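Local coordinates for telomeric DNA-binding factor trf1 (Schizosaccharomyces pombe, PDB 6K5S), which probably binds telomeric repeat DNA, and is represented by an all-helical domain of the telomere repeat binding factor family, at residues L127-K132 with I183-A188; T133-S138 with N152-S157; V112-E117 with T122-L127. All coordinates share one frame; numbering follows the deposited sequence.

Contact 1 of 3, residues L127-K132 with I183-A188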
loop_
_atom_site.group_PDB
_atom_site.type_symbol
_atom_site.label_atom_id
_atom_site.label_comp_id
_atom_site.label_asym_id
_atom_site.label_seq_id
_atom_site.Cartn_x
_atom_site.Cartn_y
_atom_site.Cartn_z
ATOM N N LEU A 127 -22.883 19.190 11.009
ATOM C CA LEU A 127 -21.525 19.167 10.476
ATOM C C LEU A 127 -21.441 19.862 9.114
ATOM O O LEU A 127 -20.478 20.583 8.843
ATOM C CB LEU A 127 -21.043 17.728 10.370
ATOM C CG LEU A 127 -19.551 17.457 10.418
ATOM C CD1 LEU A 127 -18.895 18.175 11.617
ATOM C CD2 LEU A 127 -19.344 15.936 10.478
ATOM N N TYR A 128 -22.425 19.622 8.240
ATOM C CA TYR A 128 -22.504 20.308 6.951
ATOM C C TYR A 128 -22.455 21.826 7.131
ATOM O O TYR A 128 -21.707 22.529 6.436
ATOM C CB TYR A 128 -23.806 19.908 6.268
ATOM C CG TYR A 128 -23.870 20.002 4.767
ATOM C CD1 TYR A 128 -22.723 20.114 3.992
ATOM C CD2 TYR A 128 -25.091 19.965 4.122
ATOM C CE1 TYR A 128 -22.808 20.188 2.615
ATOM C CE2 TYR A 128 -25.176 20.030 2.743
ATOM C CZ TYR A 128 -24.034 20.139 2.002
ATOM O OH TYR A 128 -24.114 20.195 0.632
ATOM N N MET A 129 -23.290 22.347 8.035
ATOM C CA MET A 129 -23.380 23.786 8.242
ATOM C C MET A 129 -22.057 24.371 8.715
ATOM O O MET A 129 -21.671 25.471 8.283
ATOM C CB MET A 129 -24.486 24.102 9.253
ATOM C CG MET A 129 -24.619 25.581 9.630
ATOM S SD MET A 129 -25.871 25.843 10.946
ATOM C CE MET A 129 -25.165 24.975 12.320
ATOM N N GLU A 130 -21.382 23.689 9.651
ATOM C CA GLU A 130 -20.104 24.189 10.151
ATOM C C GLU A 130 -19.019 24.099 9.084
ATOM O O GLU A 130 -18.129 24.953 9.020
ATOM C CB GLU A 130 -19.671 23.415 11.407
ATOM C CG GLU A 130 -20.599 23.573 12.639
ATOM C CD GLU A 130 -20.770 25.019 13.123
ATOM O OE1 GLU A 130 -19.907 25.882 12.840
ATOM O OE2 GLU A 130 -21.783 25.303 13.804
ATOM N N LEU A 131 -19.040 23.046 8.278
ATOM C CA LEU A 131 -18.104 22.985 7.158
ATOM C C LEU A 131 -18.286 24.189 6.241
ATOM O O LEU A 131 -17.310 24.841 5.858
ATOM C CB LEU A 131 -18.287 21.685 6.363
ATOM C CG LEU A 131 -17.386 21.628 5.116
ATOM C CD1 LEU A 131 -15.901 21.617 5.498
ATOM C CD2 LEU A 131 -17.713 20.367 4.321
ATOM N N LYS A 132 -19.531 24.477 5.851
ATOM C CA LYS A 132 -19.784 25.618 4.975
ATOM C C LYS A 132 -19.297 26.911 5.626
ATOM O O LYS A 132 -18.722 27.775 4.957
ATOM C CB LYS A 132 -21.277 25.707 4.637
ATOM C CG LYS A 132 -21.805 24.507 3.801
ATOM C CD LYS A 132 -23.343 24.534 3.713
ATOM C CE LYS A 132 -23.909 23.492 2.703
ATOM N NZ LYS A 132 -23.353 23.725 1.342
ATOM N N ILE A 183 -32.086 22.946 6.083
ATOM C CA ILE A 183 -32.310 24.127 5.261
ATOM C C ILE A 183 -32.566 25.344 6.143
ATOM O O ILE A 183 -32.003 26.424 5.919
ATOM C CB ILE A 183 -33.460 23.880 4.274
ATOM C CG1 ILE A 183 -33.067 22.770 3.302
ATOM C CG2 ILE A 183 -33.779 25.150 3.502
ATOM C CD1 ILE A 183 -34.095 22.491 2.294
ATOM N N GLU A 184 -33.380 25.178 7.186
ATOM C CA GLU A 184 -33.686 26.308 8.057
ATOM C C GLU A 184 -32.464 26.736 8.860
ATOM O O GLU A 184 -32.191 27.940 8.980
ATOM C CB GLU A 184 -34.854 25.959 8.977
ATOM C CG GLU A 184 -35.344 27.109 9.834
ATOM C CD GLU A 184 -36.731 26.849 10.399
ATOM O OE1 GLU A 184 -37.445 25.982 9.847
ATOM O OE2 GLU A 184 -37.103 27.502 11.396
ATOM N N LYS A 185 -31.701 25.770 9.391
ATOM C CA LYS A 185 -30.476 26.099 10.117
ATOM C C LYS A 185 -29.464 26.779 9.209
ATOM O O LYS A 185 -28.769 27.718 9.626
ATOM C CB LYS A 185 -29.860 24.841 10.728
ATOM C CG LYS A 185 -30.575 24.330 11.977
ATOM C CD LYS A 185 -30.076 22.952 12.414
ATOM C CE LYS A 185 -28.652 23.005 12.958
ATOM N NZ LYS A 185 -28.175 21.656 13.424
ATOM N N CYS A 186 -29.358 26.308 7.969
ATOM C CA CYS A 186 -28.410 26.888 7.029
ATOM C C CYS A 186 -28.802 28.311 6.645
ATOM O O CYS A 186 -27.937 29.191 6.574
ATOM C CB CYS A 186 -28.304 25.994 5.797
ATOM S SG CYS A 186 -27.176 24.620 6.044
ATOM N N THR A 187 -30.097 28.548 6.392
ATOM C CA THR A 187 -30.580 29.895 6.089
ATOM C C THR A 187 -30.216 30.873 7.198
ATOM O O THR A 187 -29.726 31.976 6.934
ATOM C CB THR A 187 -32.100 29.881 5.889
ATOM O OG1 THR A 187 -32.456 28.839 4.972
ATOM C CG2 THR A 187 -32.600 31.219 5.360
ATOM N N ALA A 188 -30.454 30.476 8.452
ATOM C CA ALA A 188 -30.117 31.320 9.595
ATOM C C ALA A 188 -28.617 31.578 9.690
ATOM O O ALA A 188 -28.194 32.692 10.031
ATOM C CB ALA A 188 -30.625 30.673 10.882
#
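Helices 122-141 and 177-195 run in roughly the same direction where Met129 faces Cys186, the short segments 127-132 and 183-188 lying 10.1 Å apart at their axes and crossing at -24°. Met129 CA and Cys186 CA are 6.0 Å apart, and the Met129 side chain lies between the two backbones. With CG anti to the backbone N (chi1 176°), its chain reaches straight across the interface until a bend at chi3 (64°) turns the terminal methyl. Met129 SD then rests 3.7 Å from Lys185 O, a van der Waals contact, while Met129 CE meets Lys185 CE at 4.1 Å. The two long chains cross at about a right angle, methyl against methylene, and the amine of Lys185 passes on to the hydroxyl of Thr126, about one turn before Met129. Lys185, partly exposed, lies at the margin of an otherwise buried interface. This is side-by-side packing of two helices in the all-helical domain of the TRF family; helix 159-166 adds Met159 against Cys186. The thiol sulfur of Cys186 approaches the base of the methionine, Cys186 SG to Met129 CB being 4.2 Å, and lies at the limit of contact with CD of Lys132. Lys132 itself folds back over its own helix: Lys132 CE stands 3.4 Å above the plane of the Tyr128 ring, over the centre, and its buried NZ is bonded to the backbone O of Leu154 and to Asn106 OD1.

Contact 2 of 3, residues T133-S138 with N152-S157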
loop_
_atom_site.group_PDB
_atom_site.type_symbol
_atom_site.label_atom_id
_atom_site.label_comp_id
_atom_site.label_asym_id
_atom_site.label_seq_id
_atom_site.Cartn_x
_atom_site.Cartn_y
_atom_site.Cartn_z
ATOM N N THR A 133 -19.457 27.022 6.941
ATOM C CA THR A 133 -19.000 28.217 7.649
ATOM C C THR A 133 -17.483 28.366 7.565
ATOM O O THR A 133 -16.976 29.461 7.310
ATOM C CB THR A 133 -19.451 28.179 9.112
ATOM O OG1 THR A 133 -20.879 28.068 9.151
ATOM C CG2 THR A 133 -19.027 29.489 9.817
ATOM N N GLN A 134 -16.744 27.270 7.762
ATOM C CA GLN A 134 -15.293 27.335 7.606
ATOM C C GLN A 134 -14.892 27.590 6.156
ATOM O O GLN A 134 -13.910 28.300 5.901
ATOM C CB GLN A 134 -14.624 26.052 8.122
ATOM C CG GLN A 134 -14.777 25.822 9.652
ATOM C CD GLN A 134 -14.319 27.028 10.483
ATOM O OE1 GLN A 134 -13.247 27.581 10.241
ATOM N NE2 GLN A 134 -15.124 27.419 11.466
ATOM N N ALA A 135 -15.606 27.002 5.188
ATOM C CA ALA A 135 -15.289 27.320 3.795
ATOM C C ALA A 135 -15.469 28.810 3.530
ATOM O O ALA A 135 -14.659 29.427 2.830
ATOM C CB ALA A 135 -16.152 26.500 2.837
ATOM N N TYR A 136 -16.543 29.397 4.071
ATOM C CA TYR A 136 -16.776 30.820 3.904
ATOM C C TYR A 136 -15.640 31.631 4.520
ATOM O O TYR A 136 -15.109 32.550 3.886
ATOM C CB TYR A 136 -18.136 31.205 4.516
ATOM C CG TYR A 136 -18.365 32.704 4.605
ATOM C CD1 TYR A 136 -18.563 33.464 3.446
ATOM C CD2 TYR A 136 -18.376 33.365 5.841
ATOM C CE1 TYR A 136 -18.769 34.847 3.511
ATOM C CE2 TYR A 136 -18.570 34.745 5.919
ATOM C CZ TYR A 136 -18.785 35.480 4.738
ATOM O OH TYR A 136 -18.994 36.842 4.783
ATOM N N ILE A 137 -15.240 31.281 5.744
ATOM C CA ILE A 137 -14.206 32.035 6.449
ATOM C C ILE A 137 -12.878 31.929 5.720
ATOM O O ILE A 137 -12.161 32.923 5.554
ATOM C CB ILE A 137 -14.099 31.538 7.900
ATOM C CG1 ILE A 137 -15.341 31.998 8.677
ATOM C CG2 ILE A 137 -12.788 32.021 8.529
ATOM C CD1 ILE A 137 -15.538 31.259 10.011
ATOM N N SER A 138 -12.536 30.736 5.252
ATOM C CA SER A 138 -11.303 30.588 4.478
ATOM C C SER A 138 -11.378 31.353 3.159
ATOM O O SER A 138 -10.417 32.028 2.769
ATOM C CB SER A 138 -11.012 29.107 4.216
ATOM O OG SER A 138 -9.892 28.973 3.340
ATOM N N ASN A 152 -23.634 32.791 -1.407
ATOM C CA ASN A 152 -24.661 32.223 -2.271
ATOM C C ASN A 152 -24.211 30.891 -2.850
ATOM O O ASN A 152 -25.047 30.022 -3.119
ATOM C CB ASN A 152 -25.031 33.203 -3.391
ATOM C CG ASN A 152 -25.962 34.316 -2.921
ATOM O OD1 ASN A 152 -26.523 34.272 -1.818
ATOM N ND2 ASN A 152 -26.111 35.340 -3.756
ATOM N N ASP A 153 -22.899 30.698 -3.027
ATOM C CA ASP A 153 -22.406 29.389 -3.443
ATOM C C ASP A 153 -22.496 28.388 -2.303
ATOM O O ASP A 153 -22.891 27.234 -2.509
ATOM C CB ASP A 153 -20.958 29.485 -3.918
ATOM C CG ASP A 153 -20.829 30.169 -5.250
ATOM O OD1 ASP A 153 -21.871 30.482 -5.874
ATOM O OD2 ASP A 153 -19.683 30.400 -5.667
ATOM N N LEU A 154 -22.124 28.808 -1.095
ATOM C CA LEU A 154 -22.005 27.854 -0.003
ATOM C C LEU A 154 -23.337 27.545 0.656
ATOM O O LEU A 154 -23.490 26.466 1.229
ATOM C CB LEU A 154 -21.026 28.378 1.038
ATOM C CG LEU A 154 -19.567 28.225 0.630
ATOM C CD1 LEU A 154 -18.709 28.973 1.631
ATOM C CD2 LEU A 154 -19.161 26.751 0.533
ATOM N N PHE A 155 -24.284 28.481 0.610
ATOM C CA PHE A 155 -25.595 28.346 1.238
ATOM C C PHE A 155 -26.636 28.638 0.166
ATOM O O PHE A 155 -27.297 29.688 0.188
ATOM C CB PHE A 155 -25.757 29.312 2.414
ATOM C CG PHE A 155 -24.800 29.082 3.549
ATOM C CD1 PHE A 155 -25.135 28.227 4.587
ATOM C CD2 PHE A 155 -23.586 29.749 3.607
ATOM C CE1 PHE A 155 -24.263 28.008 5.643
ATOM C CE2 PHE A 155 -22.708 29.525 4.669
ATOM C CZ PHE A 155 -23.057 28.657 5.689
ATOM N N PRO A 156 -26.806 27.730 -0.791
ATOM C CA PRO A 156 -27.526 28.072 -2.018
ATOM C C PRO A 156 -29.033 28.003 -1.815
ATOM O O PRO A 156 -29.535 27.448 -0.840
ATOM C CB PRO A 156 -27.040 27.016 -3.014
ATOM C CG PRO A 156 -26.704 25.825 -2.164
ATOM C CD PRO A 156 -26.331 26.329 -0.794
ATOM N N SER A 157 -29.753 28.591 -2.773
ATOM C CA SER A 157 -31.210 28.595 -2.720
ATOM C C SER A 157 -31.826 27.255 -3.116
ATOM O O SER A 157 -32.980 26.996 -2.757
ATOM C CB SER A 157 -31.765 29.703 -3.622
ATOM O OG SER A 157 -31.504 29.416 -4.988
#
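Leu154 drives its isobutyl group against the helical backbone at Ala135 and Tyr136, and it is the last helical residue of 147-154. From CB, which stands back from the neighbouring helix, the chain sets out with CG anti to the carbonyl carbon (chi1 -77°), and this directs the branch point at residues 133-138. Leu154 CG comes within 4.4 Å of Ala135 CB. Beyond it the two methyls divide the work. Leu154 CD2 touches Ala135 CB at 3.8 Å, and Leu154 CD1 lies equally near that methyl while pressing on to the next residue, where it is 3.3 Å from Tyr136 N and 3.7 Å from Tyr136 CB. The CD1 contact with the backbone N is tight, and the small side chain at Ala135 leaves room for the methyls to settle this close to the helix.

Tyr136 meets Leu154 with its backbone N and CA and, of its side chain, with CB. Its ring turns off toward Ile150 and Leu151 of helix 147-154, and its hydroxyl is hydrogen-bonded to Gln199. One residue after Leu154 the chain leaves helical geometry, and the ring of Phe155 is inserted toward the start of 133-138. Phe155 CZ lies 4.1 Å from Thr133 OG1, which sits at the ring edge near the plane. That hydroxyl is not spent on the phenylalanine: it bonds to Met129 O and Arg189 NH1. Leu193 of helix 177-195 touches Thr133, Tyr136 and Phe155 alike, so a third helix joins the cluster. Such apolar packing of a helix C-terminus and its exit residue against a preceding, longer helix belongs to the multi-helix core of the TRF-family domain.

Contact 3 of 3, residues V112-E117 with T122-L127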
loop_
_atom_site.group_PDB
_atom_site.type_symbol
_atom_site.label_atom_id
_atom_site.label_comp_id
_atom_site.label_asym_id
_atom_site.label_seq_id
_atom_site.Cartn_x
_atom_site.Cartn_y
_atom_site.Cartn_z
ATOM N N VAL A 112 -19.583 11.915 0.894
ATOM C CA VAL A 112 -18.615 11.335 1.820
ATOM C C VAL A 112 -19.304 10.848 3.093
ATOM O O VAL A 112 -19.011 9.761 3.596
ATOM C CB VAL A 112 -17.519 12.384 2.117
ATOM C CG1 VAL A 112 -16.610 11.928 3.254
ATOM C CG2 VAL A 112 -16.711 12.659 0.860
ATOM N N PHE A 113 -20.254 11.624 3.626
ATOM C CA PHE A 113 -20.841 11.303 4.922
ATOM C C PHE A 113 -22.212 10.657 4.828
ATOM O O PHE A 113 -22.626 10.003 5.788
ATOM C CB PHE A 113 -20.939 12.569 5.788
ATOM C CG PHE A 113 -19.607 13.078 6.256
ATOM C CD1 PHE A 113 -18.861 13.913 5.455
ATOM C CD2 PHE A 113 -19.098 12.704 7.494
ATOM C CE1 PHE A 113 -17.625 14.387 5.878
ATOM C CE2 PHE A 113 -17.865 13.165 7.929
ATOM C CZ PHE A 113 -17.119 14.004 7.115
ATOM N N ALA A 114 -22.913 10.816 3.706
ATOM C CA ALA A 114 -24.218 10.187 3.478
ATOM C C ALA A 114 -24.250 9.545 2.088
ATOM O O ALA A 114 -25.038 9.926 1.216
ATOM C CB ALA A 114 -25.338 11.209 3.642
ATOM N N PRO A 115 -23.377 8.586 1.839
ATOM C CA PRO A 115 -23.302 7.995 0.500
ATOM C C PRO A 115 -24.482 7.071 0.251
ATOM O O PRO A 115 -25.166 6.627 1.176
ATOM C CB PRO A 115 -21.979 7.223 0.529
ATOM C CG PRO A 115 -21.815 6.862 1.969
ATOM C CD PRO A 115 -22.438 7.956 2.785
ATOM N N ASP A 116 -24.748 6.833 -1.036
ATOM C CA ASP A 116 -25.701 5.811 -1.478
ATOM C C ASP A 116 -27.139 6.136 -1.064
ATOM O O ASP A 116 -27.905 5.247 -0.685
ATOM C CB ASP A 116 -25.291 4.427 -0.968
ATOM C CG ASP A 116 -23.871 4.062 -1.351
ATOM O OD1 ASP A 116 -23.448 4.422 -2.469
ATOM O OD2 ASP A 116 -23.172 3.421 -0.530
ATOM N N GLU A 117 -27.514 7.411 -1.159
ATOM C CA GLU A 117 -28.872 7.896 -0.902
ATOM C C GLU A 117 -29.370 7.553 0.489
ATOM O O GLU A 117 -30.574 7.494 0.725
ATOM C CB GLU A 117 -29.843 7.390 -1.971
ATOM C CG GLU A 117 -29.270 7.616 -3.345
ATOM C CD GLU A 117 -30.119 7.051 -4.456
ATOM O OE1 GLU A 117 -31.224 6.539 -4.176
ATOM O OE2 GLU A 117 -29.665 7.119 -5.614
ATOM N N THR A 122 -29.439 14.417 11.594
ATOM C CA THR A 122 -29.307 15.763 12.150
ATOM C C THR A 122 -27.854 16.140 12.406
ATOM O O THR A 122 -27.449 17.273 12.132
ATOM C CB THR A 122 -30.117 15.889 13.449
ATOM O OG1 THR A 122 -30.035 14.660 14.174
ATOM C CG2 THR A 122 -31.576 16.189 13.145
ATOM N N ASN A 123 -27.053 15.217 12.946
ATOM C CA ASN A 123 -25.658 15.548 13.216
ATOM C C ASN A 123 -24.842 15.721 11.939
ATOM O O ASN A 123 -23.876 16.490 11.935
ATOM C CB ASN A 123 -25.026 14.485 14.100
ATOM C CG ASN A 123 -25.550 14.548 15.519
ATOM O OD1 ASN A 123 -25.347 15.538 16.222
ATOM N ND2 ASN A 123 -26.253 13.502 15.940
ATOM N N GLN A 124 -25.183 14.991 10.870
ATOM C CA GLN A 124 -24.585 15.261 9.565
ATOM C C GLN A 124 -24.914 16.671 9.106
ATOM O O GLN A 124 -24.052 17.381 8.573
ATOM C CB GLN A 124 -25.090 14.255 8.531
ATOM C CG GLN A 124 -24.643 12.826 8.765
ATOM C CD GLN A 124 -25.392 11.842 7.883
ATOM O OE1 GLN A 124 -26.486 12.130 7.390
ATOM N NE2 GLN A 124 -24.801 10.686 7.667
ATOM N N GLY A 125 -26.177 17.075 9.278
ATOM C CA GLY A 125 -26.592 18.412 8.902
ATOM C C GLY A 125 -25.837 19.486 9.656
ATOM O O GLY A 125 -25.394 20.478 9.068
ATOM N N THR A 126 -25.699 19.316 10.976
ATOM C CA THR A 126 -24.927 20.276 11.763
ATOM C C THR A 126 -23.485 20.344 11.284
ATOM O O THR A 126 -22.909 21.436 11.161
ATOM C CB THR A 126 -24.976 19.902 13.246
ATOM O OG1 THR A 126 -26.313 20.049 13.721
ATOM C CG2 THR A 126 -24.043 20.805 14.057
ATOM N N LEU A 127 -22.883 19.190 11.009
ATOM C CA LEU A 127 -21.525 19.167 10.476
ATOM C C LEU A 127 -21.441 19.862 9.114
ATOM O O LEU A 127 -20.478 20.583 8.843
ATOM C CB LEU A 127 -21.043 17.728 10.370
ATOM C CG LEU A 127 -19.551 17.457 10.418
ATOM C CD1 LEU A 127 -18.895 18.175 11.617
ATOM C CD2 LEU A 127 -19.344 15.936 10.478
#
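Phe113 and Ala114, where helix 102-113 ends, pack against Gln124 and Leu127 in the first turns of helix 122-141, bringing together two consecutive helices joined by a short loop in the all-helical TRF-family domain. Along the second segment, Gln124 is the first residue to reach across, its chain extended beyond CG. The carboxamide lies beside the end of helix 102-113: Gln124 OE1 is 4.0 Å from Ala114 CB, and Gln124 NE2 comes to 3.0 Å from Phe113 O, close, but at an angle too poor for a hydrogen bond. The amide has proper partners at both ends, since OE1 accepts from the backbone N of Leu121 and NE2 is bonded to Tyr218 OH, which together fix its rotation. With a leucine here the amide is lost, and Leu121 N and the Tyr218 hydroxyl would probably be left without these bonds. One turn further on, Leu127 takes over with purely apolar contact. Its CG is roughly anti to the backbone N (chi1 -154°), which carries the branch toward Phe113, a ring stacked with Phe109 and meeting Phe90 edge-to-face. The two side chains cross at about a right angle, and Leu127 CD2 approaches the ring obliquely, 4.0 Å from Phe113 CE2.

Helix 122-141 runs through all three contacts, using successive parts of its length that overlap at Leu127, a residue that touches across contact 3 and not contact 1. Contact 3 joins its beginning to the helix just before it, contact 1 its middle to the distant helix 177-195, and contact 2 the following turns to the end of helix 147-154. All are buried, but contact 3 lies deepest, about 10 Å from the chain centre to its own against about 14 Å for the others, and contact 1 includes the partly exposed Lys185. Contacts 1 and 2 adjoin. Sulfur and lysine methylenes dominate contact 1, aliphatic and aromatic groups contact 2, and an amide beside a phenylalanine contact 3.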